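Local coordinates for probable glutamine-binding lipoprotein GlnH (GLNBP) (Mycobacterium tuberculosis, PDB 6H20), which probably serves as the lipid-anchored solute-binding protein that captures aspartate and related amino acids outside the cell and helps control Protein Kinase G, at residues V137-N142 / G261-L266; I212-V217 / L271-P276. One frame throughout, in Å; residues are numbered along the deposited sequence.

Contacts 1 and 2 have centres about 13 Å apart and touch directly, L139 CD2 of the first lying 3.8 Å from L271 CD1 of the second. Along the chain their segments alternate: 137-142, 212-217, 261-266, then 271-276. Segments 261-266 and 271-276 belong to helix 262-270 and the stretch just after it; the helix meets the chain at Y138 and L139, which leads into strand 139-148, and the 3-10 turn that follows meets helix 210-219. That strand runs through the mixed sheet, pairing with strands 205-207, 223-226 and 232-240. In this two-lobed family 3 solute-binding protein, both contacts tie the chain's later helical part to elements neighbouring the asparagine pocket, to which I212 belongs.

Contact 1: V137-N142 / G261-L266; sequences VYLDAN and GTWNTL
W263 points its indole from the first turn of helix 262-270 to the chain at Y138 and L139, and both of its contacts there are made along the NE1 to CZ2 side of the ring. The indole N-H is given to the backbone carbonyl of Y138: NE1 lies 2.7 Å from Y138 O, with an N-H...O angle of 161°. The oxygen sits only 8° out of the indole plane and the donor lies in the carbonyl plane, so ring and peptide meet edge-on at this bond. With CG anti to the backbone N (chi1 -168°), the indole of W263 spans the distance between backbones whose nearest CA atoms, those of Y138 and W263, are 8.6 Å apart.

L139 adds the apolar half. Its CD1 methyl touches CZ2 of W263 at 3.7 Å, approaching the indole obliquely, and the two side chains cross at about a right angle. The Y138 ring turns away from this contact, its hydroxyl being hydrogen-bonded to D78, while the W263 ring also meets that of Y267.

All three touching residues are buried. One nearly straight bond thus satisfies both the indole N-H and a main-chain carbonyl, and with the methyl beside it should limit rotation of the ring, joining helix 262-270 to the chain that leads into strand 139-148.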
loop_
_atom_site.group_PDB
_atom_site.type_symbol
_atom_site.label_atom_id
_atom_site.label_comp_id
_atom_site.label_asym_id
_atom_site.label_seq_id
_atom_site.Cartn_x
_atom_site.Cartn_y
_atom_site.Cartn_z
ATOM N N VAL A 137 -5.534 9.091 6.014
ATOM C CA VAL A 137 -5.810 7.940 5.153
ATOM C C VAL A 137 -6.229 8.413 3.769
ATOM O O VAL A 137 -7.152 9.227 3.632
ATOM C CB VAL A 137 -6.914 7.077 5.784
ATOM C CG1 VAL A 137 -7.309 5.918 4.851
ATOM C CG2 VAL A 137 -6.495 6.578 7.155
ATOM N N TYR A 138 -5.582 7.875 2.723
ATOM C CA TYR A 138 -5.965 8.223 1.359
ATOM C C TYR A 138 -6.701 7.116 0.609
ATOM O O TYR A 138 -7.250 7.377 -0.471
ATOM C CB TYR A 138 -4.756 8.730 0.542
ATOM C CG TYR A 138 -3.730 7.684 0.153
ATOM C CD1 TYR A 138 -3.883 6.923 -1.000
ATOM C CD2 TYR A 138 -2.594 7.484 0.934
ATOM C CE1 TYR A 138 -2.931 5.980 -1.353
ATOM C CE2 TYR A 138 -1.631 6.539 0.582
ATOM C CZ TYR A 138 -1.824 5.784 -0.563
ATOM O OH TYR A 138 -0.878 4.853 -0.904
ATOM N N LEU A 139 -6.760 5.910 1.162
ATOM C CA LEU A 139 -7.542 4.831 0.575
ATOM C C LEU A 139 -7.660 3.772 1.652
ATOM O O LEU A 139 -6.688 3.517 2.362
ATOM C CB LEU A 139 -6.812 4.242 -0.641
ATOM C CG LEU A 139 -7.589 3.202 -1.453
ATOM C CD1 LEU A 139 -8.776 3.848 -2.132
ATOM C CD2 LEU A 139 -6.670 2.570 -2.495
ATOM N N ASP A 140 -8.843 3.174 1.790
ATOM C CA ASP A 140 -9.073 2.165 2.822
ATOM C C ASP A 140 -9.371 0.827 2.161
ATOM O O ASP A 140 -10.433 0.655 1.549
ATOM C CB ASP A 140 -10.214 2.573 3.751
ATOM C CG ASP A 140 -10.344 1.647 4.935
ATOM O OD1 ASP A 140 -9.296 1.265 5.504
ATOM O OD2 ASP A 140 -11.492 1.302 5.306
ATOM N N ALA A 141 -8.450 -0.115 2.291
ATOM C CA ALA A 141 -8.594 -1.441 1.701
ATOM C C ALA A 141 -8.823 -2.473 2.805
ATOM O O ALA A 141 -8.823 -2.162 3.999
ATOM C CB ALA A 141 -7.360 -1.777 0.858
ATOM N N ASN A 142 -9.052 -3.720 2.402
ATOM C CA ASN A 142 -9.207 -4.773 3.397
ATOM C C ASN A 142 -8.639 -6.072 2.853
ATOM O O ASN A 142 -8.837 -6.399 1.674
ATOM C CB ASN A 142 -10.665 -4.980 3.807
ATOM C CG ASN A 142 -10.790 -5.509 5.227
ATOM O OD1 ASN A 142 -10.372 -6.636 5.516
ATOM N ND2 ASN A 142 -11.358 -4.695 6.124
ATOM N N GLY A 261 -12.396 16.981 -6.502
ATOM C CA GLY A 261 -12.732 16.006 -7.513
ATOM C C GLY A 261 -11.583 15.119 -7.945
ATOM O O GLY A 261 -11.818 14.131 -8.657
ATOM N N THR A 262 -10.346 15.426 -7.539
ATOM C CA THR A 262 -9.198 14.667 -8.035
ATOM C C THR A 262 -9.196 13.239 -7.506
ATOM O O THR A 262 -8.921 12.296 -8.256
ATOM C CB THR A 262 -7.892 15.366 -7.650
ATOM O OG1 THR A 262 -7.849 16.666 -8.248
ATOM C CG2 THR A 262 -6.697 14.565 -8.147
ATOM N N TRP A 263 -9.508 13.056 -6.223
ATOM C CA TRP A 263 -9.542 11.705 -5.668
ATOM C C TRP A 263 -10.554 10.846 -6.414
ATOM O O TRP A 263 -10.257 9.708 -6.802
ATOM C CB TRP A 263 -9.861 11.764 -4.174
ATOM C CG TRP A 263 -9.638 10.474 -3.464
ATOM C CD1 TRP A 263 -8.520 10.109 -2.782
ATOM C CD2 TRP A 263 -10.552 9.370 -3.365
ATOM N NE1 TRP A 263 -8.671 8.850 -2.257
ATOM C CE2 TRP A 263 -9.908 8.371 -2.594
ATOM C CE3 TRP A 263 -11.850 9.133 -3.834
ATOM C CZ2 TRP A 263 -10.513 7.154 -2.294
ATOM C CZ3 TRP A 263 -12.449 7.913 -3.531
ATOM C CH2 TRP A 263 -11.775 6.945 -2.766
ATOM N N ASN A 264 -11.752 11.385 -6.647
ATOM C CA ASN A 264 -12.764 10.637 -7.391
ATOM C C ASN A 264 -12.263 10.264 -8.783
ATOM O O ASN A 264 -12.474 9.136 -9.258
ATOM C CB ASN A 264 -14.035 11.480 -7.494
ATOM C CG ASN A 264 -15.143 10.766 -8.225
ATOM O OD1 ASN A 264 -15.813 9.894 -7.665
ATOM N ND2 ASN A 264 -15.335 11.119 -9.491
ATOM N N THR A 265 -11.595 11.203 -9.452
ATOM C CA THR A 265 -11.065 10.946 -10.786
ATOM C C THR A 265 -10.030 9.828 -10.757
ATOM O O THR A 265 -10.031 8.942 -11.625
ATOM C CB THR A 265 -10.472 12.242 -11.342
ATOM O OG1 THR A 265 -11.530 13.188 -11.571
ATOM C CG2 THR A 265 -9.714 11.999 -12.637
ATOM N N LEU A 266 -9.160 9.833 -9.744
ATOM C CA LEU A 266 -8.134 8.802 -9.644
ATOM C C LEU A 266 -8.731 7.439 -9.330
ATOM O O LEU A 266 -8.264 6.423 -9.862
ATOM C CB LEU A 266 -7.092 9.193 -8.595
ATOM C CG LEU A 266 -6.263 10.427 -8.945
ATOM C CD1 LEU A 266 -5.255 10.697 -7.832
ATOM C CD2 LEU A 266 -5.557 10.251 -10.285
#

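Contact 2: I212-V217 / L271-P276; sequences ILAGLV and LTVLGP
A214 on helix 210-219 turns its methyl to the short 3-10 segment 272-274, where two branched side chains receive it. The apolar contacts are two. A214 CB lies 3.6 Å from CG1 of V273 and 3.7 Å from CD2 of L274, so a single methyl meets one branch of V273 and the CD2 end of L274. V273 CG1 stands between the backbone N and the carbonyl carbon (chi1 63°), which leaves CG2 anti to the N and gives CG1 the touch. L274 CG is close behind its methyl, 3.9 Å from A214 CB, making this a broader approach than a lone methyl contact. The backbones come near as well: the CA atoms of A214 and V273 are 6.8 Å apart.

Among the polar interactions, backbone hydrogen bonds lie within each segment. L274 N bonds to L271 O at 3.0 Å and G275 N to T272 O at the same length, holding the turn that presents V273 and L274. On the helix, L216 N bonds to I212 O, and G215 O also accepts a hydrogen bond from N62 ND2. I212 itself touches the bound asparagine on a part of the helix turned from this contact.

A214 is buried whereas V273 is exposed, so the contact spans the edge of the core. Its cohesion across the segments is van der Waals and hydrophobic, without directional bonds; hydrogen bonds within the helix and the 3-10 turn probably set the positions of the methyls.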
loop_
_atom_site.group_PDB
_atom_site.type_symbol
_atom_site.label_atom_id
_atom_site.label_comp_id
_atom_site.label_asym_id
_atom_site.label_seq_id
_atom_site.Cartn_x
_atom_site.Cartn_y
_atom_site.Cartn_z
ATOM N N ILE A 212 -4.909 -4.570 -3.992
ATOM C CA ILE A 212 -3.778 -5.227 -4.659
ATOM C C ILE A 212 -4.254 -6.471 -5.399
ATOM O O ILE A 212 -3.864 -6.729 -6.554
ATOM C CB ILE A 212 -2.670 -5.557 -3.636
ATOM C CG1 ILE A 212 -2.140 -4.279 -2.992
ATOM C CG2 ILE A 212 -1.534 -6.374 -4.305
ATOM C CD1 ILE A 212 -1.129 -4.551 -1.882
ATOM N N LEU A 213 -5.106 -7.267 -4.746
ATOM C CA LEU A 213 -5.617 -8.480 -5.384
ATOM C C LEU A 213 -6.388 -8.163 -6.661
ATOM O O LEU A 213 -6.293 -8.909 -7.645
ATOM C CB LEU A 213 -6.515 -9.246 -4.415
ATOM C CG LEU A 213 -5.875 -9.806 -3.142
ATOM C CD1 LEU A 213 -6.930 -10.585 -2.357
ATOM C CD2 LEU A 213 -4.672 -10.702 -3.467
ATOM N N ALA A 214 -7.161 -7.064 -6.663
ATOM C CA ALA A 214 -7.870 -6.664 -7.877
ATOM C C ALA A 214 -6.904 -6.373 -9.021
ATOM O O ALA A 214 -7.201 -6.671 -10.186
ATOM C CB ALA A 214 -8.756 -5.450 -7.591
ATOM N N GLY A 215 -5.736 -5.806 -8.710
ATOM C CA GLY A 215 -4.725 -5.615 -9.733
ATOM C C GLY A 215 -4.233 -6.933 -10.301
ATOM O O GLY A 215 -3.959 -7.046 -11.503
ATOM N N LEU A 216 -4.112 -7.949 -9.442
ATOM C CA LEU A 216 -3.724 -9.274 -9.922
ATOM C C LEU A 216 -4.821 -9.897 -10.781
ATOM O O LEU A 216 -4.526 -10.548 -11.798
ATOM C CB LEU A 216 -3.357 -10.176 -8.740
ATOM C CG LEU A 216 -2.226 -9.644 -7.856
ATOM C CD1 LEU A 216 -1.893 -10.691 -6.814
ATOM C CD2 LEU A 216 -1.002 -9.279 -8.689
ATOM N N VAL A 217 -6.090 -9.715 -10.396
ATOM C CA VAL A 217 -7.203 -10.218 -11.209
ATOM C C VAL A 217 -7.195 -9.581 -12.589
ATOM O O VAL A 217 -7.498 -10.234 -13.592
ATOM C CB VAL A 217 -8.550 -9.985 -10.501
ATOM C CG1 VAL A 217 -9.725 -10.278 -11.449
ATOM C CG2 VAL A 217 -8.648 -10.842 -9.261
ATOM N N LEU A 271 -9.508 2.053 -10.187
ATOM C CA LEU A 271 -10.037 1.097 -9.221
ATOM C C LEU A 271 -11.486 0.697 -9.463
ATOM O O LEU A 271 -12.099 0.086 -8.577
ATOM C CB LEU A 271 -9.882 1.647 -7.796
ATOM C CG LEU A 271 -8.440 1.965 -7.386
ATOM C CD1 LEU A 271 -8.379 2.431 -5.927
ATOM C CD2 LEU A 271 -7.511 0.782 -7.617
ATOM N N THR A 272 -12.052 1.008 -10.633
ATOM C CA THR A 272 -13.461 0.685 -10.859
ATOM C C THR A 272 -13.737 -0.814 -10.805
ATOM O O THR A 272 -14.894 -1.204 -10.605
ATOM C CB THR A 272 -13.969 1.276 -12.180
ATOM O OG1 THR A 272 -13.151 0.823 -13.269
ATOM C CG2 THR A 272 -13.950 2.789 -12.123
ATOM N N VAL A 273 -12.708 -1.653 -10.959
ATOM C CA VAL A 273 -12.874 -3.098 -10.803
ATOM C C VAL A 273 -13.480 -3.458 -9.449
ATOM O O VAL A 273 -14.149 -4.491 -9.310
ATOM C CB VAL A 273 -11.525 -3.813 -11.054
ATOM C CG1 VAL A 273 -10.491 -3.391 -10.021
ATOM C CG2 VAL A 273 -11.703 -5.315 -11.058
ATOM N N LEU A 274 -13.269 -2.625 -8.432
ATOM C CA LEU A 274 -13.764 -2.960 -7.105
ATOM C C LEU A 274 -15.197 -2.511 -6.860
ATOM O O LEU A 274 -15.806 -2.947 -5.877
ATOM C CB LEU A 274 -12.820 -2.434 -6.021
ATOM C CG LEU A 274 -11.563 -3.310 -5.903
ATOM C CD1 LEU A 274 -10.737 -2.897 -4.716
ATOM C CD2 LEU A 274 -11.928 -4.782 -5.791
ATOM N N GLY A 275 -15.755 -1.693 -7.744
ATOM C CA GLY A 275 -17.103 -1.208 -7.595
ATOM C C GLY A 275 -17.121 0.288 -7.788
ATOM O O GLY A 275 -16.078 0.916 -8.006
ATOM N N PRO A 276 -18.303 0.892 -7.710
ATOM C CA PRO A 276 -18.389 2.347 -7.855
ATOM C C PRO A 276 -17.616 3.037 -6.742
ATOM O O PRO A 276 -17.447 2.497 -5.646
ATOM C CB PRO A 276 -19.894 2.628 -7.749
ATOM C CG PRO A 276 -20.560 1.302 -7.986
ATOM C CD PRO A 276 -19.612 0.284 -7.438
#